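Local coordinates for rhomboid protease GlpG (Haemophilus influenzae, PDB 2NR9), which probably cleaves type-1 transmembrane segments within the membrane as a rhomboid serine protease with a serine-histidine catalytic dyad, at residues W72-F84 / L136-L148. The protein carries 2 engineered substitutions. Residues are numbered along the deposited sequence; the frame is centred on the assembly and turned at random.
With PQE (3,6,12,15,18,21,24-heptaoxahexatriacontan-1-ol), chain F.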
ATOM      1  N   TRP A  72       4.444  -3.613  -7.933  1.00 50.55           N
ATOM      2  CA  TRP A  72       4.209  -4.414  -6.741  1.00 51.40           C
ATOM      3  C   TRP A  72       2.749  -4.388  -6.279  1.00 51.11           C
ATOM      4  O   TRP A  72       2.202  -5.421  -5.894  1.00 51.50           O
ATOM      5  CB  TRP A  72       5.150  -3.984  -5.613  1.00 54.08           C
ATOM      6  CG  TRP A  72       6.567  -4.430  -5.816  1.00 56.50           C
ATOM      7  CD1 TRP A  72       7.502  -3.855  -6.628  1.00 57.71           C
ATOM      8  CD2 TRP A  72       7.210  -5.547  -5.193  1.00 57.88           C
ATOM      9  NE1 TRP A  72       8.686  -4.550  -6.553  1.00 58.76           N
ATOM     10  CE2 TRP A  72       8.534  -5.590  -5.674  1.00 58.77           C
ATOM     11  CE3 TRP A  72       6.795  -6.514  -4.272  1.00 58.89           C
ATOM     12  CZ2 TRP A  72       9.443  -6.568  -5.272  1.00 59.77           C
ATOM     13  CZ3 TRP A  72       7.700  -7.480  -3.870  1.00 59.53           C
ATOM     14  CH2 TRP A  72       9.010  -7.499  -4.367  1.00 59.87           C
ATOM     15  N   PHE A  73       2.118  -3.216  -6.320  1.00 49.80           N
ATOM     16  CA  PHE A  73       0.703  -3.108  -5.928  1.00 50.21           C
ATOM     17  C   PHE A  73      -0.220  -3.822  -6.913  1.00 50.12           C
ATOM     18  O   PHE A  73      -1.203  -4.439  -6.510  1.00 49.45           O
ATOM     19  CB  PHE A  73       0.263  -1.645  -5.775  1.00 49.96           C
ATOM     20  CG  PHE A  73      -1.199  -1.483  -5.368  1.00 51.10           C
ATOM     21  CD1 PHE A  73      -1.588  -1.650  -4.049  1.00 50.34           C
ATOM     22  CD2 PHE A  73      -2.171  -1.170  -6.311  1.00 51.05           C
ATOM     23  CE1 PHE A  73      -2.917  -1.502  -3.674  1.00 51.12           C
ATOM     24  CE2 PHE A  73      -3.505  -1.029  -5.944  1.00 50.82           C
ATOM     25  CZ  PHE A  73      -3.876  -1.186  -4.626  1.00 51.10           C
ATOM     26  N   PHE A  74       0.086  -3.733  -8.205  1.00 49.57           N
ATOM     27  CA  PHE A  74      -0.769  -4.361  -9.195  1.00 49.66           C
ATOM     28  C   PHE A  74      -0.748  -5.876  -9.024  1.00 49.18           C
ATOM     29  O   PHE A  74      -1.796  -6.518  -8.967  1.00 48.25           O
ATOM     30  CB  PHE A  74      -0.363  -3.963 -10.616  1.00 50.91           C
ATOM     31  CG  PHE A  74      -1.343  -4.402 -11.669  1.00 51.70           C
ATOM     32  CD1 PHE A  74      -2.490  -3.661 -11.918  1.00 52.03           C
ATOM     33  CD2 PHE A  74      -1.126  -5.558 -12.400  1.00 51.44           C
ATOM     34  CE1 PHE A  74      -3.412  -4.074 -12.875  1.00 51.76           C
ATOM     35  CE2 PHE A  74      -2.040  -5.973 -13.357  1.00 52.11           C
ATOM     36  CZ  PHE A  74      -3.183  -5.226 -13.596  1.00 51.65           C
ATOM     37  N   ILE A  75       0.451  -6.428  -8.869  1.00 48.64           N
ATOM     38  CA  ILE A  75       0.619  -7.857  -8.674  1.00 48.04           C
ATOM     39  C   ILE A  75       0.014  -8.372  -7.368  1.00 49.30           C
ATOM     40  O   ILE A  75      -0.837  -9.255  -7.387  1.00 49.33           O
ATOM     41  CB  ILE A  75       2.106  -8.266  -8.726  1.00 48.53           C
ATOM     42  CG1 ILE A  75       2.663  -8.082 -10.139  1.00 47.78           C
ATOM     43  CG2 ILE A  75       2.272  -9.713  -8.276  1.00 47.93           C
ATOM     44  CD1 ILE A  75       4.105  -8.574 -10.304  1.00 49.20           C
ATOM     45  N   PHE A  76       0.444  -7.813  -6.237  1.00 50.07           N
ATOM     46  CA  PHE A  76      -0.003  -8.305  -4.927  1.00 49.93           C
ATOM     47  C   PHE A  76      -1.341  -7.745  -4.444  1.00 50.22           C
ATOM     48  O   PHE A  76      -2.078  -8.423  -3.725  1.00 49.88           O
ATOM     49  CB  PHE A  76       1.104  -8.170  -3.877  1.00 50.64           C
ATOM     50  CG  PHE A  76       2.346  -8.972  -4.206  1.00 51.95           C
ATOM     51  CD1 PHE A  76       3.373  -8.409  -4.952  1.00 51.96           C
ATOM     52  CD2 PHE A  76       2.443 -10.310  -3.847  1.00 51.90           C
ATOM     53  CE1 PHE A  76       4.498  -9.157  -5.297  1.00 53.05           C
ATOM     54  CE2 PHE A  76       3.570 -11.063  -4.182  1.00 53.03           C
ATOM     55  CZ  PHE A  76       4.593 -10.486  -4.912  1.00 52.28           C
ATOM     56  N   GLY A  77      -1.637  -6.501  -4.809  1.00 49.85           N
ATOM     57  CA  GLY A  77      -2.940  -5.928  -4.523  1.00 48.71           C
ATOM     58  C   GLY A  77      -3.965  -6.745  -5.293  1.00 49.64           C
ATOM     59  O   GLY A  77      -5.060  -7.036  -4.792  1.00 48.35           O
ATOM     60  N   GLY A  78      -3.581  -7.159  -6.500  1.00 48.27           N
ATOM     61  CA  GLY A  78      -4.429  -7.996  -7.351  1.00 49.27           C
ATOM     62  C   GLY A  78      -4.664  -9.369  -6.745  1.00 50.46           C
ATOM     63  O   GLY A  78      -5.793  -9.859  -6.728  1.00 50.32           O
ATOM     64  N   MET A  79      -3.594 -10.010  -6.270  1.00 51.43           N
ATOM     65  CA  MET A  79      -3.733 -11.301  -5.590  1.00 52.03           C
ATOM     66  C   MET A  79      -4.768 -11.206  -4.484  1.00 51.09           C
ATOM     67  O   MET A  79      -5.627 -12.074  -4.356  1.00 50.85           O
ATOM     68  CB  MET A  79      -2.409 -11.759  -4.979  1.00 53.83           C
ATOM     69  CG  MET A  79      -1.379 -12.231  -5.968  1.00 55.73           C
ATOM     70  SD  MET A  79       0.017 -12.983  -5.113  1.00 58.96           S
ATOM     71  CE  MET A  79       1.152 -13.233  -6.487  1.00 57.68           C
ATOM     72  N   ILE A  80      -4.640 -10.179  -3.646  1.00 49.51           N
ATOM     73  CA  ILE A  80      -5.572  -9.970  -2.534  1.00 49.23           C
ATOM     74  C   ILE A  80      -6.999  -9.815  -3.033  1.00 49.34           C
ATOM     75  O   ILE A  80      -7.915 -10.470  -2.537  1.00 49.46           O
ATOM     76  CB  ILE A  80      -5.191  -8.726  -1.682  1.00 48.09           C
ATOM     77  CG1 ILE A  80      -3.868  -8.965  -0.953  1.00 47.28           C
ATOM     78  CG2 ILE A  80      -6.291  -8.408  -0.673  1.00 47.90           C
ATOM     79  CD1 ILE A  80      -3.459  -7.821  -0.040  1.00 48.34           C
ATOM     80  N   GLU A  81      -7.191  -8.955  -4.025  1.00 49.82           N
ATOM     81  CA  GLU A  81      -8.524  -8.740  -4.564  1.00 51.04           C
ATOM     82  C   GLU A  81      -9.135 -10.026  -5.120  1.00 51.76           C
ATOM     83  O   GLU A  81     -10.278 -10.361  -4.813  1.00 51.75           O
ATOM     84  CB  GLU A  81      -8.518  -7.655  -5.635  1.00 51.05           C
ATOM     85  CG  GLU A  81      -9.894  -7.383  -6.204  1.00 51.78           C
ATOM     86  CD  GLU A  81      -9.983  -6.033  -6.857  1.00 50.98           C
ATOM     87  OE1 GLU A  81      -8.932  -5.505  -7.265  1.00 50.93           O
ATOM     88  OE2 GLU A  81     -11.104  -5.495  -6.961  1.00 51.59           O
ATOM     89  N   ARG A  82      -8.366 -10.749  -5.925  1.00 52.27           N
ATOM     90  CA  ARG A  82      -8.854 -11.982  -6.537  1.00 53.54           C
ATOM     91  C   ARG A  82      -9.025 -13.117  -5.538  1.00 52.95           C
ATOM     92  O   ARG A  82      -9.785 -14.049  -5.775  1.00 54.22           O
ATOM     93  CB  ARG A  82      -7.938 -12.421  -7.681  1.00 54.59           C
ATOM     94  CG  ARG A  82      -8.087 -11.598  -8.946  1.00 56.38           C
ATOM     95  CD  ARG A  82      -7.192 -12.121 -10.074  1.00 58.52           C
ATOM     96  NE  ARG A  82      -5.779 -11.800  -9.866  1.00 59.63           N
ATOM     97  CZ  ARG A  82      -4.884 -12.632  -9.342  1.00 60.47           C
ATOM     98  NH1 ARG A  82      -5.242 -13.859  -8.985  1.00 61.35           N
ATOM     99  NH2 ARG A  82      -3.623 -12.244  -9.196  1.00 60.18           N
ATOM    100  N   THR A  83      -8.353 -13.017  -4.399  1.00 51.98           N
ATOM    101  CA  THR A  83      -8.406 -14.082  -3.411  1.00 50.67           C
ATOM    102  C   THR A  83      -9.374 -13.821  -2.245  1.00 51.55           C
ATOM    103  O   THR A  83     -10.102 -14.728  -1.826  1.00 51.73           O
ATOM    104  CB  THR A  83      -7.003 -14.429  -2.890  1.00 49.69           C
ATOM    105  OG1 THR A  83      -6.135 -14.686  -4.002  1.00 48.33           O
ATOM    106  CG2 THR A  83      -7.053 -15.651  -1.997  1.00 48.79           C
ATOM    107  N   PHE A  84      -9.425 -12.581  -1.759  1.00 50.69           N
ATOM    108  CA  PHE A  84     -10.284 -12.250  -0.608  1.00 50.28           C
ATOM    109  C   PHE A  84     -11.428 -11.265  -0.907  1.00 50.60           C
ATOM    110  O   PHE A  84     -12.239 -10.968  -0.030  1.00 50.55           O
ATOM    111  CB  PHE A  84      -9.445 -11.713   0.553  1.00 50.50           C
ATOM    112  CG  PHE A  84      -8.252 -12.554   0.876  1.00 49.47           C
ATOM    113  CD1 PHE A  84      -7.001 -12.208   0.405  1.00 48.79           C
ATOM    114  CD2 PHE A  84      -8.382 -13.702   1.641  1.00 49.20           C
ATOM    115  CE1 PHE A  84      -5.902 -12.983   0.691  1.00 48.62           C
ATOM    116  CE2 PHE A  84      -7.284 -14.488   1.922  1.00 48.31           C
ATOM    117  CZ  PHE A  84      -6.040 -14.119   1.458  1.00 48.17           C
ATOM    118  N   LEU A 136      -4.358 -20.626  -0.395  1.00 93.88           N
ATOM    119  CA  LEU A 136      -4.881 -19.572  -1.248  1.00 94.99           C
ATOM    120  C   LEU A 136      -3.809 -18.871  -2.085  1.00 95.84           C
ATOM    121  O   LEU A 136      -4.115 -17.988  -2.886  1.00 95.80           O
ATOM    122  CB  LEU A 136      -5.691 -18.575  -0.414  1.00 95.10           C
ATOM    123  CG  LEU A 136      -5.249 -18.426   1.046  1.00 95.02           C
ATOM    124  CD1 LEU A 136      -3.807 -17.965   1.153  1.00 95.13           C
ATOM    125  CD2 LEU A 136      -6.176 -17.492   1.806  1.00 95.20           C
ATOM    126  N   PHE A 137      -2.556 -19.282  -1.907  1.00 97.14           N
ATOM    127  CA  PHE A 137      -1.448 -18.745  -2.694  1.00 98.70           C
ATOM    128  C   PHE A 137      -0.476 -19.859  -3.070  1.00100.47           C
ATOM    129  O   PHE A 137      -0.412 -20.890  -2.401  1.00100.58           O
ATOM    130  CB  PHE A 137      -0.712 -17.636  -1.938  1.00 97.98           C
ATOM    131  CG  PHE A 137      -1.585 -16.473  -1.560  1.00 97.42           C
ATOM    132  CD1 PHE A 137      -1.865 -16.205  -0.230  1.00 97.18           C
ATOM    133  CD2 PHE A 137      -2.147 -15.664  -2.533  1.00 97.14           C
ATOM    134  CE1 PHE A 137      -2.666 -15.136   0.123  1.00 96.94           C
ATOM    135  CE2 PHE A 137      -2.958 -14.600  -2.186  1.00 96.96           C
ATOM    136  CZ  PHE A 137      -3.217 -14.338  -0.855  1.00 96.95           C
ATOM    137  N   ASP A 138       0.288 -19.642  -4.136  1.00102.65           N
ATOM    138  CA  ASP A 138       1.237 -20.642  -4.612  1.00104.79           C
ATOM    139  C   ASP A 138       2.623 -20.048  -4.862  1.00106.23           C
ATOM    140  O   ASP A 138       3.206 -20.244  -5.927  1.00106.40           O
ATOM    141  CB  ASP A 138       0.715 -21.302  -5.892  1.00104.96           C
ATOM    142  CG  ASP A 138      -0.604 -22.024  -5.680  1.00105.20           C
ATOM    143  OD1 ASP A 138      -1.372 -22.159  -6.656  1.00105.27           O
ATOM    144  OD2 ASP A 138      -0.884 -22.436  -4.535  1.00105.30           O
ATOM    145  N   LEU A 139       3.143 -19.323  -3.875  1.00108.03           N
ATOM    146  CA  LEU A 139       4.469 -18.712  -3.980  1.00109.73           C
ATOM    147  C   LEU A 139       4.474 -17.499  -4.911  1.00110.99           C
ATOM    148  O   LEU A 139       3.780 -17.489  -5.929  1.00111.17           O
ATOM    149  CB  LEU A 139       5.499 -19.741  -4.460  1.00109.70           C
ATOM    150  CG  LEU A 139       5.706 -20.976  -3.582  1.00109.78           C
ATOM    151  CD1 LEU A 139       6.677 -21.943  -4.242  1.00109.82           C
ATOM    152  CD2 LEU A 139       6.198 -20.578  -2.199  1.00109.82           C
ATOM    153  N   PRO A 140       5.262 -16.467  -4.559  1.00112.10           N
ATOM    154  CA  PRO A 140       5.388 -15.253  -5.371  1.00112.89           C
ATOM    155  C   PRO A 140       5.925 -15.576  -6.764  1.00113.76           C
ATOM    156  O   PRO A 140       5.152 -15.711  -7.712  1.00113.90           O
ATOM    157  CB  PRO A 140       6.412 -14.416  -4.592  1.00112.63           C
ATOM    158  CG  PRO A 140       6.341 -14.934  -3.196  1.00112.44           C
ATOM    159  CD  PRO A 140       6.067 -16.394  -3.328  1.00112.24           C
ATOM    160  N   GLU A 141       7.245 -15.686  -6.877  1.00114.71           N
ATOM    161  CA  GLU A 141       7.900 -16.042  -8.134  1.00115.55           C
ATOM    162  C   GLU A 141       9.304 -16.554  -7.852  1.00116.09           C
ATOM    163  O   GLU A 141       9.819 -17.421  -8.558  1.00116.14           O
ATOM    164  CB  GLU A 141       7.976 -14.839  -9.078  1.00115.64           C
ATOM    165  CG  GLU A 141       6.636 -14.339  -9.581  1.00115.83           C
ATOM    166  CD  GLU A 141       6.780 -13.282 -10.660  1.00115.93           C
ATOM    167  OE1 GLU A 141       5.761 -12.658 -11.023  1.00116.09           O
ATOM    168  OE2 GLU A 141       7.913 -13.073 -11.143  1.00115.86           O
ATOM    169  N   GLY A 142       9.909 -16.017  -6.798  1.00116.73           N
ATOM    170  CA  GLY A 142      11.268 -16.372  -6.416  1.00117.57           C
ATOM    171  C   GLY A 142      12.100 -15.119  -6.229  1.00118.21           C
ATOM    172  O   GLY A 142      13.118 -15.132  -5.536  1.00118.24           O
ATOM    173  N   PHE A 143      11.644 -14.026  -6.837  1.00118.85           N
ATOM    174  CA  PHE A 143      12.336 -12.747  -6.750  1.00119.42           C
ATOM    175  C   PHE A 143      11.578 -11.806  -5.816  1.00119.78           C
ATOM    176  O   PHE A 143      12.183 -11.046  -5.060  1.00119.79           O
ATOM    177  CB  PHE A 143      12.461 -12.115  -8.137  1.00119.52           C
ATOM    178  CG  PHE A 143      12.831 -13.092  -9.219  1.00119.65           C
ATOM    179  CD1 PHE A 143      11.871 -13.557 -10.105  1.00119.66           C
ATOM    180  CD2 PHE A 143      14.123 -13.580  -9.323  1.00119.66           C
ATOM    181  CE1 PHE A 143      12.201 -14.462 -11.095  1.00119.65           C
ATOM    182  CE2 PHE A 143      14.457 -14.489 -10.309  1.00119.69           C
ATOM    183  CZ  PHE A 143      13.494 -14.931 -11.194  1.00119.68           C
ATOM    184  N   PHE A 144      10.249 -11.858  -5.879  1.00120.22           N
ATOM    185  CA  PHE A 144       9.403 -11.027  -5.025  1.00120.63           C
ATOM    186  C   PHE A 144       9.408 -11.533  -3.584  1.00121.21           C
ATOM    187  O   PHE A 144       8.828 -10.909  -2.694  1.00121.10           O
ATOM    188  CB  PHE A 144       7.970 -10.962  -5.564  1.00120.28           C
ATOM    189  CG  PHE A 144       7.850 -10.263  -6.892  1.00119.96           C
ATOM    190  CD1 PHE A 144       7.690 -10.987  -8.061  1.00119.88           C
ATOM    191  CD2 PHE A 144       7.904  -8.881  -6.970  1.00119.82           C
ATOM    192  CE1 PHE A 144       7.574 -10.345  -9.281  1.00119.78           C
ATOM    193  CE2 PHE A 144       7.794  -8.235  -8.186  1.00119.68           C
ATOM    194  CZ  PHE A 144       7.629  -8.967  -9.342  1.00119.69           C
ATOM    195  N   THR A 145      10.039 -12.685  -3.370  1.00122.03           N
ATOM    196  CA  THR A 145      10.177 -13.255  -2.036  1.00122.84           C
ATOM    197  C   THR A 145      11.484 -12.755  -1.428  1.00123.46           C
ATOM    198  O   THR A 145      11.571 -12.505  -0.224  1.00123.55           O
ATOM    199  CB  THR A 145      10.204 -14.797  -2.076  1.00122.78           C
ATOM    200  OG1 THR A 145       9.034 -15.283  -2.744  1.00122.77           O
ATOM    201  CG2 THR A 145      10.256 -15.369  -0.667  1.00122.78           C
ATOM    202  N   MET A 146      12.499 -12.616  -2.279  1.00124.14           N
ATOM    203  CA  MET A 146      13.804 -12.110  -1.867  1.00124.72           C
ATOM    204  C   MET A 146      13.728 -10.624  -1.550  1.00125.02           C
ATOM    205  O   MET A 146      14.085 -10.194  -0.454  1.00124.99           O
ATOM    206  CB  MET A 146      14.840 -12.342  -2.972  1.00124.89           C
ATOM    207  CG  MET A 146      15.292 -13.783  -3.125  1.00125.09           C
ATOM    208  SD  MET A 146      16.324 -14.326  -1.749  1.00125.21           S
ATOM    209  CE  MET A 146      16.708 -16.000  -2.258  1.00125.24           C
ATOM    210  N   LEU A 147      13.272  -9.844  -2.524  1.00125.48           N
ATOM    211  CA  LEU A 147      13.153  -8.402  -2.362  1.00125.99           C
ATOM    212  C   LEU A 147      12.276  -8.052  -1.163  1.00126.37           C
ATOM    213  O   LEU A 147      11.536  -7.068  -1.183  1.00126.39           O
ATOM    214  CB  LEU A 147      12.609  -7.760  -3.640  1.00126.02           C
ATOM    215  CG  LEU A 147      13.438  -8.013  -4.904  1.00126.05           C
ATOM    216  CD1 LEU A 147      12.782  -7.384  -6.123  1.00126.06           C
ATOM    217  CD2 LEU A 147      14.861  -7.500  -4.730  1.00126.06           C
ATOM    218  N   LEU A 148      12.346  -8.892  -0.133  1.00126.81           N
ATOM    219  CA  LEU A 148      11.614  -8.672   1.109  1.00127.27           C
ATOM    220  C   LEU A 148      12.598  -8.664   2.273  1.00127.47           C
ATOM    221  O   LEU A 148      12.367  -8.021   3.296  1.00127.48           O
ATOM    222  CB  LEU A 148      10.556  -9.758   1.315  1.00127.36           C
ATOM    223  CG  LEU A 148       9.415  -9.796   0.297  1.00127.45           C
ATOM    224  CD1 LEU A 148       8.509 -10.992   0.548  1.00127.51           C
ATOM    225  CD2 LEU A 148       8.620  -8.498   0.333  1.00127.45           C
TER
HETATM  226  O47 PQE F 205       9.762  12.521 -17.094  0.65 57.02           O
HETATM  227  C68 PQE F 205      10.846  12.337 -16.171  0.65 59.42           C
HETATM  228  C52 PQE F 205      10.340  12.522 -14.741  0.65 60.51           C
HETATM  229  O70 PQE F 205      11.413  12.305 -13.823  0.65 61.67           O
HETATM  230  C55 PQE F 205      11.425  10.969 -13.318  0.65 62.12           C
HETATM  231  C58 PQE F 205      12.761  10.689 -12.636  0.65 63.29           C
HETATM  232  O71 PQE F 205      12.956   9.280 -12.522  0.65 64.45           O
HETATM  233  C61 PQE F 205      14.054   8.829 -13.317  0.65 65.55           C
HETATM  234  C62 PQE F 205      14.113   9.633 -14.611  0.65 66.25           C
HETATM  235  C63 PQE F 205      14.371   8.734 -15.815  0.65 67.25           C
HETATM  236  C66 PQE F 205      13.686   7.382 -15.656  1.00 67.94           C
HETATM  237  C67 PQE F 205      12.356   7.346 -16.400  1.00 69.16           C
HETATM  238  O72 PQE F 205      11.703   6.102 -16.141  1.00 70.90           O
HETATM  239  C65 PQE F 205      10.451   6.011 -16.824  1.00 71.66           C
HETATM  240  C64 PQE F 205       9.740   4.716 -16.440  1.00 71.77           C
HETATM  241  O73 PQE F 205       8.398   4.737 -16.932  1.00 72.10           O
HETATM  242  C60 PQE F 205       7.671   5.876 -16.471  1.00 72.48           C
HETATM  243  C59 PQE F 205       6.260   5.457 -16.074  1.00 72.94           C
HETATM  244  O74 PQE F 205       5.477   6.614 -15.778  1.00 73.48           O
HETATM  245  C57 PQE F 205       4.338   6.301 -14.974  1.00 74.01           C
HETATM  246  C56 PQE F 205       3.707   4.994 -15.450  1.00 74.41           C
HETATM  247  O75 PQE F 205       3.879   3.977 -14.460  1.00 74.79           O
HETATM  248  C54 PQE F 205       3.911   2.675 -15.046  1.00 75.53           C
HETATM  249  C53 PQE F 205       3.701   1.618 -13.967  1.00 76.19           C
HETATM  250  O76 PQE F 205       2.765   0.643 -14.425  1.00 76.71           O
HETATM  251  C51 PQE F 205       3.176  -0.685 -14.092  1.00 77.61           C
HETATM  252  C50 PQE F 205       2.051  -1.674 -14.396  1.00 78.26           C
HETATM  253  C49 PQE F 205       2.301  -3.015 -13.713  1.00 79.10           C
HETATM  254  C48 PQE F 205       2.283  -4.166 -14.713  1.00 79.87           C
HETATM  255  C47 PQE F 205       2.621  -5.487 -14.030  1.00 80.93           C
HETATM  256  C46 PQE F 205       3.914  -6.078 -14.584  1.00 82.01           C
HETATM  257  C45 PQE F 205       4.507  -7.105 -13.625  1.00 83.01           C
HETATM  258  C44 PQE F 205       5.924  -7.496 -14.038  1.00 83.92           C
HETATM  259  C43 PQE F 205       6.457  -8.641 -13.178  1.00 84.67           C
HETATM  260  C42 PQE F 205       6.976  -9.789 -14.041  1.00 85.18           C
HETATM  261  C41 PQE F 205       8.238 -10.405 -13.447  1.00 85.49           C
HETATM  262  C40 PQE F 205       9.291 -10.636 -14.514  1.00 85.76           C
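Thr83 OG1 donates a hydrogen bond of 2.7 Å to Met79 O, one turn back on helix 63-84, and from there it also touches the ring of Phe137. The donor is tilted from the plane of that carbonyl. OG1 stands beside its own backbone N (chi1 -52°), which brings it back against the helix. CG2 is then turned to the loop and meets Leu136 CB at 3.6 Å.

Phe137 lies along the last turns of the helix. Its CE2 reaches Met79 CB at 4.0 Å. The extended Met79 chain carries SD to 5.2 Å from the centroid of the Phe137 ring, an oblique Met-aromatic contact. The Phe84 and Phe137 rings touch at their margins, neither lying over the other's face, with Phe84 CE1 3.4 Å from Phe137 CZ. The Phe84 ring also makes an edge-to-face pair with Tyr125 of helix 116-131.

Further along the loop, Phe144 joins Trp72 and Phe76, earlier on the helix, in an aromatic cluster. The Phe144 edge points at the face of the Trp72 six-membered ring, a T-shaped pair with planes at 80°. The edge of Phe76 in turn approaches the face of Phe144, more offset, with planes at 70°. Leu147 CD1 closes on the Trp72 edge, 3.5 Å from CZ2. Leu123 of helix 116-131 also touches Trp72 and Phe76.

Ile75 CD1 packs on Phe144 CZ at 3.7 Å and also touches the alkyl tail of the bound PQE. Glu141 borders the same tail from the loop.

The loop before helix 153-156 is thus held to helix 63-84 by ring edges, methyl groups and a sulfur. The nucleophile Ser116 is about 8 Å from Trp72, side chain to side chain. The apolar Trp72, Ile75 and Phe144 end, bordered by a detergent tail, is consistent with a membrane setting; the Phe137 end probably lies at the cytoplasmic boundary.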